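Local coordinates for glutathione transferase (Phanerochaete chrysosporium, PDB 4F0C), which probably conjugates or otherwise processes small molecules with glutathione, as a fungal glutathione transferase of the Ure2p class that binds oxidized glutathione disulfide, at residues L151-L161 against F197-L207; W19-E27 against R210-K220. All blocks are in the same frame, centred on the assembly; numbering follows the deposited sequence.

From the N terminus the chain lays down strand 7-11 and then helix 18-28, whose residues 19-27 wait for a partner 183 residues further on. The thioredoxin-like domain is completed first, and the helices 96-126 and 134-155 of the C-terminal domain follow. Residues 151-161, the end of helix 134-155 and the turn after it, then meet 197-207, so contact 1 closes a short, mostly helical loop within that domain. Directly afterwards helix 211-227 turns back to residues 19-27, and contact 2 closes the long loop that encloses contact 1. Contact 1 ties C-terminal helices together, contact 2 joins the two domains, and they touch where L207 O packs against I213 CB.

Contact 1: L151-L161 against F197-L207; sequences LESVLSQRQWL and FPSVHRWHTAL. With SO4 (sulfate ion), chain C.
E152 takes hold of the first turn of helix 198-209 through its carboxylate. With CG anti to the backbone N (chi1 -176°) and a bend at chi2, the acid swings over to the backbone N-H groups there. V200 N gives a nearly straight bond to E152 OE1 (3.1 Å), while S199 N uses the syn lone pair of E152 OE2. S199 OG reaches E152 OE2 as well, from above the carboxylate plane, at 2.8 Å. The positive end of the helix dipole would probably steady the acid's charge here. With an alanine here, S199 N, S199 OG and V200 N would probably be left without this acceptor, and the serine hydroxyl set free to turn.

The second polar grip runs the other way. R202, its chain bent at chi3, presents NH1 and NH2 end-on to the single oxygen L155 O, which lies in the guanidinium plane (R202 NH1 to L155 O, 2.8 Å). NH2 adds weak bonds to R158 O and Q159 O, and a water links R202 NE to Q159 O. R158 itself bonds a sulfate, probably from the crystallisation liquor, with NH1 to O3 and NH2 to O4 (R158 NH2 to sulfate O4, 2.7 Å); its NH1 also bonds L161 O.

Both helices belong to the all-helical C-terminal domain of the glutathione transferase fold, and segments 151-155 and 198-207 cross at 77°.

Apolar packing centres on W203. L155 is a knob among S199, V200, R202 and W203; its CD1 lies over one face of the indole in a CH-pi contact, 3.7 Å from the six-membered ring centroid. L207 CD1 covers the opposite face. W160 meets W203 rim to rim, CE3 to CD1 at 3.8 Å with the planes at 57°. W203 NE1 is bonded to D170.

Contact 2: W19-E27 against R210-K220; sequences WKVDMLLRE and RPAIAESLKTK
S216 is the knob at the tight centre of this contact, seated among W19, D22, M23 and R26. Its OG stands opposite its own backbone N (chi1 177°), which turns it to D22: S216 OG donates to D22 OD1 at 2.7 Å, and R26 NE reaches that oxygen from the opposite face of the carboxylate plane. R26 grips D22 side-on, with NE to OD1 and NH2 to OD2, which fixes how both flat groups are turned. On the buried flank M23 sets SD against I213 CG2 (4.0 Å) and CE against L217 CD2. K220 lies along one face of W19, with CB 3.5 Å from the centroid of the six-membered ring, while W19 NE1 bonds to H12 O.

Segments 19-27 and 211-220 run at 137° to each other; their helices, 18-28 and 211-227, join the thioredoxin-like N-terminal domain to the C-terminal helices, and K20 touches the bound glutathione disulfide.

The outer side is more open and charged. Looser here is the single salt-bridge bond from R26 NH1 to exposed E215 OE2 (2.9 Å), the guanidinium and carboxylate planes 81° apart. At the far end R210 holds E27 in a firm side-on bridge, NE to OE2 at 2.6 Å and NH2 to OE1.

Contact 1: L151-L161 against F197-L207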
loop_
_atom_site.group_PDB
_atom_site.type_symbol
_atom_site.label_atom_id
_atom_site.label_comp_id
_atom_site.label_asym_id
_atom_site.label_seq_id
_atom_site.Cartn_x
_atom_site.Cartn_y
_atom_site.Cartn_z
ATOM N N LEU A 151 2.282 16.143 -0.200
ATOM C CA LEU A 151 3.755 16.152 -0.269
ATOM C C LEU A 151 4.278 17.586 -0.149
ATOM O O LEU A 151 5.259 17.845 0.539
ATOM C CB LEU A 151 4.249 15.491 -1.568
ATOM C CG LEU A 151 4.019 13.972 -1.623
ATOM C CD1 LEU A 151 4.262 13.458 -3.055
ATOM C CD2 LEU A 151 4.922 13.254 -0.609
ATOM N N GLU A 152 3.581 18.526 -0.780
ATOM C CA GLU A 152 3.954 19.942 -0.695
ATOM C C GLU A 152 3.927 20.457 0.744
ATOM O O GLU A 152 4.834 21.182 1.172
ATOM C CB GLU A 152 3.012 20.784 -1.555
ATOM C CG GLU A 152 3.371 22.290 -1.610
ATOM C CD GLU A 152 4.646 22.582 -2.366
ATOM O OE1 GLU A 152 5.040 21.783 -3.234
ATOM O OE2 GLU A 152 5.269 23.624 -2.093
ATOM N N SER A 153 2.885 20.068 1.479
ATOM C CA SER A 153 2.683 20.525 2.852
ATOM C C SER A 153 3.823 20.098 3.772
ATOM O O SER A 153 4.116 20.798 4.738
ATOM C CB SER A 153 1.333 20.053 3.428
ATOM O OG SER A 153 1.344 18.652 3.746
ATOM N N VAL A 154 4.475 18.976 3.476
ATOM C CA VAL A 154 5.623 18.578 4.306
ATOM C C VAL A 154 6.978 18.988 3.723
ATOM O O VAL A 154 7.856 19.407 4.479
ATOM C CB VAL A 154 5.633 17.044 4.702
ATOM C CG1 VAL A 154 4.280 16.612 5.233
ATOM C CG2 VAL A 154 6.045 16.162 3.549
ATOM N N LEU A 155 7.145 18.887 2.401
ATOM C CA LEU A 155 8.443 19.193 1.771
ATOM C C LEU A 155 8.776 20.682 1.778
ATOM O O LEU A 155 9.914 21.080 1.496
ATOM C CB LEU A 155 8.494 18.627 0.346
ATOM C CG LEU A 155 8.482 17.081 0.360
ATOM C CD1 LEU A 155 8.202 16.562 -1.033
ATOM C CD2 LEU A 155 9.824 16.559 0.876
ATOM N N SER A 156 7.799 21.533 2.081
ATOM C CA SER A 156 8.142 22.954 2.210
ATOM C C SER A 156 8.887 23.189 3.520
ATOM O O SER A 156 9.409 24.263 3.743
ATOM C CB SER A 156 6.881 23.834 2.173
ATOM O OG SER A 156 5.987 23.419 3.202
ATOM N N GLN A 157 8.921 22.191 4.400
ATOM C CA GLN A 157 9.532 22.366 5.705
ATOM C C GLN A 157 10.506 21.247 6.042
ATOM O O GLN A 157 11.022 21.206 7.142
ATOM C CB GLN A 157 8.440 22.409 6.780
ATOM C CG GLN A 157 7.523 23.604 6.602
ATOM C CD GLN A 157 6.703 23.887 7.823
ATOM O OE1 GLN A 157 6.203 22.971 8.479
ATOM N NE2 GLN A 157 6.554 25.163 8.145
ATOM N N ARG A 158 10.736 20.326 5.116
ATOM C CA ARG A 158 11.783 19.322 5.326
ATOM C C ARG A 158 12.410 19.014 3.983
ATOM O O ARG A 158 11.725 19.083 2.962
ATOM C CB ARG A 158 11.237 18.016 5.964
ATOM C CG ARG A 158 10.245 17.249 5.090
ATOM C CD ARG A 158 9.675 16.005 5.841
ATOM N NE ARG A 158 8.694 16.397 6.886
ATOM C CZ ARG A 158 7.891 15.527 7.508
ATOM N NH1 ARG A 158 7.963 14.230 7.197
ATOM N NH2 ARG A 158 7.003 15.950 8.418
ATOM N N GLN A 159 13.704 18.694 3.987
ATOM C CA GLN A 159 14.421 18.441 2.738
ATOM C C GLN A 159 14.019 17.092 2.135
ATOM O O GLN A 159 13.890 16.960 0.912
ATOM C CB GLN A 159 15.937 18.468 2.979
ATOM C CG GLN A 159 16.707 18.310 1.679
ATOM C CD GLN A 159 18.178 18.539 1.833
ATOM O OE1 GLN A 159 18.701 18.668 2.958
ATOM N NE2 GLN A 159 18.875 18.594 0.701
ATOM N N TRP A 160 13.863 16.100 3.006
ATOM C CA TRP A 160 13.584 14.701 2.635
ATOM C C TRP A 160 12.497 14.201 3.583
ATOM O O TRP A 160 12.309 14.768 4.658
ATOM C CB TRP A 160 14.847 13.834 2.861
ATOM C CG TRP A 160 16.056 14.276 2.089
ATOM C CD1 TRP A 160 17.210 14.797 2.590
ATOM C CD2 TRP A 160 16.228 14.209 0.669
ATOM N NE1 TRP A 160 18.103 15.070 1.559
ATOM C CE2 TRP A 160 17.518 14.719 0.374
ATOM C CE3 TRP A 160 15.420 13.767 -0.383
ATOM C CZ2 TRP A 160 18.009 14.810 -0.926
ATOM C CZ3 TRP A 160 15.917 13.873 -1.688
ATOM C CH2 TRP A 160 17.199 14.370 -1.938
ATOM N N LEU A 161 11.817 13.108 3.245
ATOM C CA LEU A 161 10.663 12.701 4.063
ATOM C C LEU A 161 11.012 12.285 5.490
ATOM O O LEU A 161 10.273 12.596 6.410
ATOM C CB LEU A 161 9.890 11.559 3.386
ATOM C CG LEU A 161 9.188 12.053 2.118
ATOM C CD1 LEU A 161 8.625 10.859 1.318
ATOM C CD2 LEU A 161 8.075 13.041 2.453
ATOM N N PHE A 197 3.388 23.215 -7.313
ATOM C CA PHE A 197 3.926 22.456 -6.190
ATOM C C PHE A 197 5.435 22.629 -6.106
ATOM O O PHE A 197 6.175 21.682 -6.397
ATOM C CB PHE A 197 3.554 20.972 -6.354
ATOM C CG PHE A 197 2.058 20.761 -6.476
ATOM C CD1 PHE A 197 1.260 20.773 -5.347
ATOM C CD2 PHE A 197 1.455 20.589 -7.715
ATOM C CE1 PHE A 197 -0.137 20.603 -5.448
ATOM C CE2 PHE A 197 0.061 20.422 -7.827
ATOM C CZ PHE A 197 -0.725 20.430 -6.691
ATOM N N PRO A 198 5.891 23.840 -5.718
ATOM C CA PRO A 198 7.320 24.142 -5.857
ATOM C C PRO A 198 8.233 23.296 -4.966
ATOM O O PRO A 198 9.331 22.967 -5.394
ATOM C CB PRO A 198 7.420 25.642 -5.519
ATOM C CG PRO A 198 6.140 25.985 -4.849
ATOM C CD PRO A 198 5.100 25.028 -5.355
ATOM N N SER A 199 7.796 22.963 -3.753
ATOM C CA SER A 199 8.587 22.087 -2.887
ATOM C C SER A 199 8.657 20.661 -3.444
ATOM O O SER A 199 9.726 20.005 -3.399
ATOM C CB SER A 199 7.996 22.065 -1.471
ATOM O OG SER A 199 7.873 23.405 -0.990
ATOM N N VAL A 200 7.523 20.142 -3.915
ATOM C CA VAL A 200 7.535 18.820 -4.543
ATOM C C VAL A 200 8.439 18.852 -5.777
ATOM O O VAL A 200 9.177 17.896 -6.035
ATOM C CB VAL A 200 6.110 18.334 -4.927
ATOM C CG1 VAL A 200 6.174 16.895 -5.484
ATOM C CG2 VAL A 200 5.179 18.392 -3.681
ATOM N N HIS A 201 8.390 19.954 -6.530
ATOM C CA HIS A 201 9.256 20.075 -7.707
ATOM C C HIS A 201 10.737 20.067 -7.312
ATOM O O HIS A 201 11.557 19.436 -7.989
ATOM C CB HIS A 201 8.924 21.341 -8.497
ATOM C CG HIS A 201 9.879 21.630 -9.625
ATOM N ND1 HIS A 201 10.914 22.537 -9.514
ATOM C CD2 HIS A 201 9.935 21.150 -10.892
ATOM C CE1 HIS A 201 11.578 22.589 -10.658
ATOM N NE2 HIS A 201 10.999 21.766 -11.514
ATOM N N ARG A 202 11.078 20.799 -6.247
ATOM C CA ARG A 202 12.473 20.861 -5.767
ATOM C C ARG A 202 12.990 19.465 -5.435
ATOM O O ARG A 202 14.079 19.055 -5.858
ATOM C CB ARG A 202 12.543 21.713 -4.498
ATOM C CG ARG A 202 13.925 21.827 -3.866
ATOM C CD ARG A 202 13.820 22.154 -2.363
ATOM N NE ARG A 202 13.449 20.991 -1.562
ATOM C CZ ARG A 202 12.420 20.957 -0.711
ATOM N NH1 ARG A 202 11.642 22.041 -0.542
ATOM N NH2 ARG A 202 12.185 19.851 -0.007
ATOM N N TRP A 203 12.189 18.737 -4.662
ATOM C CA TRP A 203 12.556 17.404 -4.184
ATOM C C TRP A 203 12.614 16.405 -5.326
ATOM O O TRP A 203 13.582 15.634 -5.454
ATOM C CB TRP A 203 11.508 17.013 -3.154
ATOM C CG TRP A 203 11.358 15.585 -2.638
ATOM C CD1 TRP A 203 12.117 14.966 -1.693
ATOM C CD2 TRP A 203 10.260 14.707 -2.913
ATOM N NE1 TRP A 203 11.579 13.728 -1.380
ATOM C CE2 TRP A 203 10.425 13.558 -2.108
ATOM C CE3 TRP A 203 9.143 14.784 -3.770
ATOM C CZ2 TRP A 203 9.528 12.484 -2.143
ATOM C CZ3 TRP A 203 8.250 13.719 -3.800
ATOM C CH2 TRP A 203 8.449 12.585 -2.991
ATOM N N HIS A 204 11.582 16.410 -6.164
ATOM C CA HIS A 204 11.561 15.510 -7.329
ATOM C C HIS A 204 12.755 15.794 -8.230
ATOM O O HIS A 204 13.414 14.881 -8.717
ATOM C CB HIS A 204 10.259 15.676 -8.116
ATOM C CG HIS A 204 10.124 14.722 -9.263
ATOM N ND1 HIS A 204 9.826 13.387 -9.086
ATOM C CD2 HIS A 204 10.243 14.909 -10.599
ATOM C CE1 HIS A 204 9.780 12.790 -10.268
ATOM N NE2 HIS A 204 10.023 13.692 -11.202
ATOM N N THR A 205 13.064 17.068 -8.454
ATOM C CA THR A 205 14.168 17.394 -9.351
ATOM C C THR A 205 15.488 16.933 -8.767
ATOM O O THR A 205 16.367 16.453 -9.492
ATOM C CB THR A 205 14.206 18.922 -9.671
ATOM O OG1 THR A 205 12.984 19.268 -10.320
ATOM C CG2 THR A 205 15.414 19.297 -10.574
ATOM N N ALA A 206 15.640 17.085 -7.457
ATOM C CA ALA A 206 16.868 16.655 -6.822
ATOM C C ALA A 206 17.017 15.127 -7.000
ATOM O O ALA A 206 18.110 14.636 -7.288
ATOM C CB ALA A 206 16.896 17.055 -5.347
ATOM N N LEU A 207 15.905 14.395 -6.905
ATOM C CA LEU A 207 15.928 12.938 -7.042
ATOM C C LEU A 207 16.291 12.495 -8.453
ATOM O O LEU A 207 17.190 11.680 -8.636
ATOM C CB LEU A 207 14.575 12.327 -6.604
ATOM C CG LEU A 207 14.325 12.371 -5.091
ATOM C CD1 LEU A 207 12.842 12.314 -4.735
ATOM C CD2 LEU A 207 15.092 11.213 -4.419
HETATM S S SO4 C . 5.688 12.625 9.686
HETATM O O1 SO4 C . 4.464 11.866 9.388
HETATM O O2 SO4 C . 6.156 12.329 11.023
HETATM O O3 SO4 C . 6.863 12.236 8.873
HETATM O O4 SO4 C . 5.376 14.010 9.471
HETATM O O HOH W 1 14.489 18.392 -1.368
#

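Contact 2: W19-E27 against R210-K220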
loop_
_atom_site.group_PDB
_atom_site.type_symbol
_atom_site.label_atom_id
_atom_site.label_comp_id
_atom_site.label_asym_id
_atom_site.label_seq_id
_atom_site.Cartn_x
_atom_site.Cartn_y
_atom_site.Cartn_z
ATOM N N TRP A 19 10.596 -0.085 -11.490
ATOM C CA TRP A 19 11.691 0.900 -11.650
ATOM C C TRP A 19 12.143 1.493 -10.317
ATOM O O TRP A 19 13.270 1.961 -10.209
ATOM C CB TRP A 19 11.310 1.987 -12.689
ATOM C CG TRP A 19 11.197 1.311 -14.035
ATOM C CD1 TRP A 19 10.038 0.891 -14.664
ATOM C CD2 TRP A 19 12.292 0.845 -14.855
ATOM N NE1 TRP A 19 10.361 0.236 -15.839
ATOM C CE2 TRP A 19 11.728 0.199 -15.981
ATOM C CE3 TRP A 19 13.689 0.952 -14.766
ATOM C CZ2 TRP A 19 12.519 -0.376 -16.994
ATOM C CZ3 TRP A 19 14.475 0.382 -15.792
ATOM C CH2 TRP A 19 13.881 -0.280 -16.875
ATOM N N LYS A 20 11.279 1.448 -9.294
ATOM C CA LYS A 20 11.716 1.814 -7.944
ATOM C C LYS A 20 12.884 0.944 -7.529
ATOM O O LYS A 20 13.860 1.428 -6.934
ATOM C CB LYS A 20 10.618 1.551 -6.898
ATOM C CG LYS A 20 9.288 2.299 -7.123
ATOM C CD LYS A 20 8.303 1.759 -6.060
ATOM C CE LYS A 20 6.837 2.093 -6.395
ATOM N NZ LYS A 20 5.944 1.381 -5.396
ATOM N N VAL A 21 12.751 -0.360 -7.789
ATOM C CA VAL A 21 13.763 -1.316 -7.378
ATOM C C VAL A 21 15.015 -1.148 -8.241
ATOM O O VAL A 21 16.116 -1.176 -7.728
ATOM C CB VAL A 21 13.248 -2.754 -7.509
ATOM C CG1 VAL A 21 14.317 -3.740 -7.085
ATOM C CG2 VAL A 21 11.989 -2.923 -6.605
ATOM N N ASP A 22 14.832 -1.028 -9.555
ATOM C CA ASP A 22 15.963 -0.721 -10.440
ATOM C C ASP A 22 16.768 0.494 -9.920
ATOM O O ASP A 22 18.004 0.446 -9.845
ATOM C CB ASP A 22 15.427 -0.482 -11.861
ATOM C CG ASP A 22 16.532 -0.194 -12.880
ATOM O OD1 ASP A 22 16.980 0.978 -12.990
ATOM O OD2 ASP A 22 16.928 -1.147 -13.572
ATOM N N MET A 23 16.075 1.584 -9.565
ATOM C CA MET A 23 16.754 2.781 -9.021
ATOM C C MET A 23 17.604 2.448 -7.787
ATOM O O MET A 23 18.760 2.841 -7.710
ATOM C CB MET A 23 15.731 3.839 -8.605
ATOM C CG MET A 23 15.133 4.586 -9.777
ATOM S SD MET A 23 13.752 5.658 -9.315
ATOM C CE MET A 23 13.144 6.049 -10.966
ATOM N N LEU A 24 17.015 1.741 -6.823
ATOM C CA LEU A 24 17.747 1.410 -5.593
ATOM C C LEU A 24 18.951 0.516 -5.854
ATOM O O LEU A 24 20.021 0.724 -5.279
ATOM C CB LEU A 24 16.819 0.782 -4.526
ATOM C CG LEU A 24 17.562 0.294 -3.258
ATOM C CD1 LEU A 24 18.187 1.509 -2.546
ATOM C CD2 LEU A 24 16.550 -0.376 -2.335
ATOM N N LEU A 25 18.779 -0.481 -6.720
ATOM C CA LEU A 25 19.896 -1.382 -7.025
ATOM C C LEU A 25 21.056 -0.593 -7.662
ATOM O O LEU A 25 22.222 -0.828 -7.334
ATOM C CB LEU A 25 19.445 -2.511 -7.958
ATOM C CG LEU A 25 18.498 -3.550 -7.330
ATOM C CD1 LEU A 25 17.951 -4.457 -8.421
ATOM C CD2 LEU A 25 19.195 -4.383 -6.259
ATOM N N ARG A 26 20.729 0.340 -8.563
ATOM C CA ARG A 26 21.775 1.176 -9.175
ATOM C C ARG A 26 22.444 2.081 -8.142
ATOM O O ARG A 26 23.655 2.241 -8.170
ATOM C CB ARG A 26 21.232 2.016 -10.334
ATOM C CG ARG A 26 20.797 1.189 -11.533
ATOM C CD ARG A 26 20.306 2.042 -12.741
ATOM N NE ARG A 26 19.577 1.135 -13.622
ATOM C CZ ARG A 26 20.132 0.378 -14.562
ATOM N NH1 ARG A 26 21.429 0.481 -14.846
ATOM N NH2 ARG A 26 19.367 -0.469 -15.244
ATOM N N GLU A 27 21.646 2.692 -7.260
ATOM C CA GLU A 27 22.186 3.564 -6.197
ATOM C C GLU A 27 23.197 2.820 -5.323
ATOM O O GLU A 27 24.223 3.375 -4.931
ATOM C CB GLU A 27 21.054 4.102 -5.287
ATOM C CG GLU A 27 20.170 5.176 -5.925
ATOM C CD GLU A 27 20.804 6.579 -5.940
ATOM O OE1 GLU A 27 22.032 6.712 -5.816
ATOM O OE2 GLU A 27 20.052 7.564 -6.070
ATOM N N ARG A 210 19.995 12.802 -9.615
ATOM C CA ARG A 210 20.997 11.871 -9.108
ATOM C C ARG A 210 21.374 10.873 -10.220
ATOM O O ARG A 210 20.495 10.321 -10.878
ATOM C CB ARG A 210 20.457 11.084 -7.907
ATOM C CG ARG A 210 20.219 11.916 -6.635
ATOM C CD ARG A 210 19.716 11.008 -5.510
ATOM N NE ARG A 210 20.706 9.967 -5.187
ATOM C CZ ARG A 210 21.773 10.169 -4.420
ATOM N NH1 ARG A 210 22.012 11.382 -3.920
ATOM N NH2 ARG A 210 22.612 9.167 -4.167
ATOM N N PRO A 211 22.679 10.618 -10.413
ATOM C CA PRO A 211 23.124 9.817 -11.560
ATOM C C PRO A 211 22.496 8.424 -11.651
ATOM O O PRO A 211 22.129 8.019 -12.758
ATOM C CB PRO A 211 24.643 9.724 -11.349
ATOM C CG PRO A 211 24.983 11.034 -10.691
ATOM C CD PRO A 211 23.819 11.254 -9.717
ATOM N N ALA A 212 22.355 7.718 -10.531
ATOM C CA ALA A 212 21.748 6.378 -10.571
ATOM C C ALA A 212 20.285 6.449 -11.001
ATOM O O ALA A 212 19.804 5.605 -11.767
ATOM C CB ALA A 212 21.864 5.682 -9.224
ATOM N N ILE A 213 19.567 7.452 -10.507
ATOM C CA ILE A 213 18.149 7.567 -10.833
ATOM C C ILE A 213 17.970 8.040 -12.284
ATOM O O ILE A 213 17.145 7.520 -13.032
ATOM C CB ILE A 213 17.448 8.479 -9.819
ATOM C CG1 ILE A 213 17.430 7.767 -8.447
ATOM C CG2 ILE A 213 16.017 8.786 -10.239
ATOM C CD1 ILE A 213 16.668 8.522 -7.375
ATOM N N ALA A 214 18.778 9.015 -12.684
ATOM C CA ALA A 214 18.809 9.442 -14.069
ATOM C C ALA A 214 19.118 8.256 -14.999
ATOM O O ALA A 214 18.537 8.137 -16.072
ATOM C CB ALA A 214 19.843 10.532 -14.248
ATOM N N GLU A 215 20.053 7.399 -14.595
ATOM C CA GLU A 215 20.423 6.235 -15.401
ATOM C C GLU A 215 19.261 5.245 -15.486
ATOM O O GLU A 215 18.992 4.689 -16.540
ATOM C CB GLU A 215 21.669 5.557 -14.827
ATOM C CG GLU A 215 22.114 4.310 -15.612
ATOM C CD GLU A 215 23.373 3.681 -15.035
ATOM O OE1 GLU A 215 24.458 4.255 -15.233
ATOM O OE2 GLU A 215 23.281 2.632 -14.375
ATOM N N SER A 216 18.574 5.023 -14.361
ATOM C CA SER A 216 17.373 4.199 -14.345
ATOM C C SER A 216 16.304 4.717 -15.317
ATOM O O SER A 216 15.704 3.937 -16.078
ATOM C CB SER A 216 16.818 4.101 -12.906
ATOM O OG SER A 216 15.621 3.360 -12.878
ATOM N N LEU A 217 16.059 6.030 -15.296
ATOM C CA LEU A 217 15.027 6.615 -16.163
ATOM C C LEU A 217 15.424 6.477 -17.630
ATOM O O LEU A 217 14.580 6.234 -18.495
ATOM C CB LEU A 217 14.771 8.087 -15.802
ATOM C CG LEU A 217 14.145 8.326 -14.420
ATOM C CD1 LEU A 217 14.176 9.824 -14.036
ATOM C CD2 LEU A 217 12.705 7.759 -14.353
ATOM N N LYS A 218 16.719 6.592 -17.893
ATOM C CA LYS A 218 17.211 6.532 -19.267
ATOM C C LYS A 218 17.089 5.084 -19.763
ATOM O O LYS A 218 16.738 4.833 -20.906
ATOM C CB LYS A 218 18.653 7.035 -19.339
ATOM C CG LYS A 218 19.308 6.924 -20.730
ATOM C CD LYS A 218 20.771 7.383 -20.706
ATOM C CE LYS A 218 21.388 7.439 -22.117
ATOM N NZ LYS A 218 22.830 7.853 -22.099
ATOM N N THR A 219 17.365 4.134 -18.875
ATOM C CA THR A 219 17.298 2.714 -19.192
ATOM C C THR A 219 15.858 2.336 -19.518
ATOM O O THR A 219 15.592 1.589 -20.467
ATOM C CB THR A 219 17.808 1.874 -17.993
ATOM O OG1 THR A 219 19.192 2.165 -17.763
ATOM C CG2 THR A 219 17.654 0.366 -18.251
ATOM N N LYS A 220 14.919 2.855 -18.727
ATOM C CA LYS A 220 13.512 2.598 -18.986
ATOM C C LYS A 220 13.089 3.116 -20.356
ATOM O O LYS A 220 12.397 2.403 -21.089
ATOM C CB LYS A 220 12.629 3.179 -17.864
ATOM C CG LYS A 220 11.122 3.136 -18.122
ATOM C CD LYS A 220 10.370 3.657 -16.887
ATOM C CE LYS A 220 8.882 3.300 -16.877
ATOM N NZ LYS A 220 8.234 3.678 -18.146
HETATM O O HOH W 2 23.139 8.442 -7.766
#